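Local coordinates for protein L-iditol 2-dehydrogenase (Clostridium scindens, PDB 4OH1) that probably oxidises L-iditol and related sugar alcohols with NAD+, as a zinc-containing member of the alcohol dehydrogenase family, at residues L159-A162 against L163-E167; A222-S225 against A226-G229. One frame throughout, in Å; residues are numbered along the deposited sequence.

The two contacts are both local, but they occupy very different levels of the fold. Interaction 1 lies within helix 156-168, buried near the middle of the chain and beside a zinc site, whereas interaction 2 is a surface turn that follows strand 221-224 at one margin of the parallel Rossmann-type sheet and leads to helix 230-238. Nearest atoms of the two remain about 18 Å apart. Chemically, the helix relies on regular backbone bonds, leucine packing and serine hydroxyls turned back onto carbonyls of the preceding turn. In 222-229 one asparagine carbonyl closes an Asx turn, with weak backbone bonds and the aliphatic part of a glutamate alongside.

Interaction 1 of 2, residues L159-A162 against L163-E167; sequences LTVA and LSSAE
Leu159 and Leu163 lie one turn apart on the alpha helix 156-168 and form the close apolar part of this contact, Leu159 CG meeting Leu163 CD1 at 4.1 Å with the two side chains slanted across each other. Leu163 places CG opposite its own carbonyl carbon (chi1 -77°), which sends the chain back over the preceding turn until CG stands 3.4 Å from Leu159 O, the same oxygen that takes the Leu163 N-H. Helix 305-311 covers both leucines through Ser308, helix 184-194 presses on Ala162 and Leu163, and Tyr173 of the second subunit packs on Leu163. Val161 is more open: partly exposed, its side chain comes no nearer to 163-167 than the 4.4 Å between Val161 CG1 and Ser165 OG, touches Leu185, and lies about 5 Å from a bound zinc ion, one turn after the metal ligand Glu157. Flanking Val161, two buried serines each return a hydroxyl to the carbonyl four residues back. Ser164 OG meets Thr160 O at 2.8 Å, nearly in line with the carbonyl, and has a second partner in Gln304 NE2; its backbone N comes to the same oxygen from above the carbonyl plane. For Ser165 the two donors straddle the plane of the Val161 carbonyl, N at 3.1 Å on one face and OG at 3.0 Å on the other.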
loop_
_atom_site.group_PDB
_atom_site.type_symbol
_atom_site.label_atom_id
_atom_site.label_comp_id
_atom_site.label_asym_id
_atom_site.label_seq_id
_atom_site.Cartn_x
_atom_site.Cartn_y
_atom_site.Cartn_z
ATOM N N LEU A 159 2.559 22.155 -8.197
ATOM C CA LEU A 159 3.322 20.890 -8.131
ATOM C C LEU A 159 2.744 19.945 -7.103
ATOM O O LEU A 159 2.695 18.741 -7.362
ATOM C CB LEU A 159 4.794 21.114 -7.912
ATOM C CG LEU A 159 5.730 19.935 -8.151
ATOM C CD1 LEU A 159 5.716 19.500 -9.676
ATOM C CD2 LEU A 159 7.099 20.340 -7.776
ATOM N N THR A 160 2.261 20.440 -5.956
ATOM C CA THR A 160 1.588 19.535 -5.041
ATOM C C THR A 160 0.351 18.848 -5.627
ATOM O O THR A 160 0.013 17.735 -5.238
ATOM C CB THR A 160 1.126 20.200 -3.729
ATOM O OG1 THR A 160 0.079 21.160 -3.998
ATOM C CG2 THR A 160 2.297 20.885 -2.985
ATOM N N VAL A 161 -0.419 19.569 -6.436
ATOM C CA VAL A 161 -1.551 18.998 -7.095
ATOM C C VAL A 161 -1.119 17.938 -8.119
ATOM O O VAL A 161 -1.677 16.872 -8.228
ATOM C CB VAL A 161 -2.367 20.095 -7.811
ATOM C CG1 VAL A 161 -3.477 19.454 -8.619
ATOM C CG2 VAL A 161 -2.998 21.043 -6.799
ATOM N N ALA A 162 -0.087 18.249 -8.871
ATOM C CA ALA A 162 0.439 17.319 -9.797
ATOM C C ALA A 162 1.022 16.090 -9.103
ATOM O O ALA A 162 0.778 14.952 -9.571
ATOM C CB ALA A 162 1.462 18.003 -10.654
ATOM N N LEU A 163 1.748 16.288 -7.997
ATOM C CA LEU A 163 2.286 15.172 -7.247
ATOM C C LEU A 163 1.191 14.286 -6.705
ATOM O O LEU A 163 1.323 13.069 -6.764
ATOM C CB LEU A 163 3.175 15.628 -6.073
ATOM C CG LEU A 163 4.559 16.094 -6.468
ATOM C CD1 LEU A 163 5.123 16.995 -5.414
ATOM C CD2 LEU A 163 5.492 14.949 -6.636
ATOM N N SER A 164 0.123 14.859 -6.169
ATOM C CA SER A 164 -0.960 14.037 -5.634
ATOM C C SER A 164 -1.688 13.206 -6.674
ATOM O O SER A 164 -2.111 12.108 -6.393
ATOM C CB SER A 164 -2.045 14.892 -4.983
ATOM O OG SER A 164 -1.423 15.694 -4.020
ATOM N N SER A 165 -1.912 13.803 -7.821
ATOM C CA SER A 165 -2.555 13.164 -8.924
ATOM C C SER A 165 -1.660 12.047 -9.463
ATOM O O SER A 165 -2.129 10.941 -9.685
ATOM C CB SER A 165 -2.844 14.218 -10.027
ATOM O OG SER A 165 -3.789 15.162 -9.497
ATOM N N ALA A 166 -0.371 12.289 -9.597
ATOM C CA ALA A 166 0.532 11.242 -10.062
ATOM C C ALA A 166 0.553 10.082 -9.113
ATOM O O ALA A 166 0.517 8.935 -9.535
ATOM C CB ALA A 166 1.936 11.743 -10.294
ATOM N N GLU A 167 0.545 10.369 -7.830
ATOM C CA GLU A 167 0.573 9.321 -6.856
ATOM C C GLU A 167 -0.704 8.576 -6.845
ATOM O O GLU A 167 -0.722 7.376 -6.666
ATOM C CB GLU A 167 0.831 9.912 -5.474
ATOM C CG GLU A 167 2.259 10.352 -5.344
ATOM C CD GLU A 167 2.592 11.139 -4.075
ATOM O OE1 GLU A 167 1.667 11.575 -3.346
ATOM O OE2 GLU A 167 3.820 11.335 -3.831
#

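Interaction 2 of 2, residues A222-S225 against A226-G229; sequences ALNS and AEEG
The flat carboxamide of Asn224 has Glu227 over one face, with Glu227 CG 4.1 Å from Asn224 CG, while Ser225 N lies on the other side of its plane. At the oxygen edge, Asn224 OD1 accepts the N-H of Ala226 at 2.8 Å in the carbonyl plane, which makes this an Asx turn. It is superposed on a type I beta turn at the end of strand 221-224, the outermost strand at this margin of the Rossmann-type sheet. Asn224 sets CG anti to its own N (chi1 -168°), and this swings OD1 forward over the bend rather than back along the strand. The next N-H, that of Glu227, is held only weakly and is shared: it reaches Asn224 O at 3.3 Å and, from well above the amide plane, Asn224 OD1 at 3.4 Å. Ala226 and Glu227 are exposed, though Ala226 shares Ile206 with Ser225, which also packs on Phe204 and pairs its backbone with Asp205 of the neighbouring strand. The chain then runs to Gly229, the N-cap of helix 230-238, whose Arg233 forms a salt bridge with Glu227 OE1. On the way to that carboxylate the extended glutamate passes the asparagine, Glu227 CG being 3.9 Å from Asn224 CB.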
loop_
_atom_site.group_PDB
_atom_site.type_symbol
_atom_site.label_atom_id
_atom_site.label_comp_id
_atom_site.label_asym_id
_atom_site.label_seq_id
_atom_site.Cartn_x
_atom_site.Cartn_y
_atom_site.Cartn_z
ATOM N N ALA A 222 2.540 12.799 -28.443
ATOM C CA ALA A 222 1.621 13.895 -28.206
ATOM C C ALA A 222 0.587 13.906 -29.308
ATOM O O ALA A 222 0.928 14.049 -30.458
ATOM C CB ALA A 222 2.361 15.187 -28.159
ATOM N N LEU A 223 -0.677 13.712 -28.945
ATOM C CA LEU A 223 -1.695 13.455 -29.934
ATOM C C LEU A 223 -2.851 14.411 -29.829
ATOM O O LEU A 223 -3.210 14.892 -28.737
ATOM C CB LEU A 223 -2.241 12.047 -29.753
ATOM C CG LEU A 223 -1.259 10.885 -29.897
ATOM C CD1 LEU A 223 -1.929 9.563 -29.573
ATOM C CD2 LEU A 223 -0.692 10.910 -31.283
ATOM N N ASN A 224 -3.479 14.627 -30.974
ATOM C CA ASN A 224 -4.646 15.481 -31.045
ATOM C C ASN A 224 -5.929 14.774 -30.627
ATOM O O ASN A 224 -6.372 13.832 -31.300
ATOM C CB ASN A 224 -4.808 16.010 -32.434
ATOM C CG ASN A 224 -5.825 17.117 -32.483
ATOM O OD1 ASN A 224 -6.942 17.009 -31.929
ATOM N ND2 ASN A 224 -5.418 18.225 -33.055
ATOM N N SER A 225 -6.550 15.245 -29.545
ATOM C CA SER A 225 -7.651 14.513 -28.915
ATOM C C SER A 225 -8.972 14.648 -29.650
ATOM O O SER A 225 -9.919 13.906 -29.320
ATOM C CB SER A 225 -7.858 14.932 -27.468
ATOM O OG SER A 225 -7.952 16.327 -27.351
ATOM N N ALA A 226 -9.004 15.591 -30.604
ATOM C CA ALA A 226 -10.113 15.836 -31.525
ATOM C C ALA A 226 -10.061 14.983 -32.799
ATOM O O ALA A 226 -11.100 14.667 -33.339
ATOM C CB ALA A 226 -10.186 17.337 -31.902
ATOM N N GLU A 227 -8.889 14.617 -33.295
ATOM C CA GLU A 227 -8.850 13.729 -34.434
ATOM C C GLU A 227 -9.494 12.387 -34.144
ATOM O O GLU A 227 -9.156 11.737 -33.167
ATOM C CB GLU A 227 -7.438 13.451 -34.850
ATOM C CG GLU A 227 -6.742 14.590 -35.551
ATOM C CD GLU A 227 -5.363 14.159 -36.039
ATOM O OE1 GLU A 227 -5.084 12.933 -36.059
ATOM O OE2 GLU A 227 -4.557 15.037 -36.399
ATOM N N GLU A 228 -10.405 11.939 -35.007
ATOM C CA GLU A 228 -11.045 10.651 -34.768
ATOM C C GLU A 228 -10.057 9.502 -34.996
ATOM O O GLU A 228 -9.065 9.672 -35.678
ATOM C CB GLU A 228 -12.319 10.493 -35.595
ATOM C CG GLU A 228 -12.113 10.536 -37.057
ATOM C CD GLU A 228 -13.111 9.648 -37.743
ATOM O OE1 GLU A 228 -13.002 8.414 -37.575
ATOM O OE2 GLU A 228 -14.014 10.173 -38.427
ATOM N N GLY A 229 -10.339 8.348 -34.395
ATOM C CA GLY A 229 -9.392 7.251 -34.326
ATOM C C GLY A 229 -8.252 7.404 -33.312
ATOM O O GLY A 229 -7.354 6.550 -33.240
#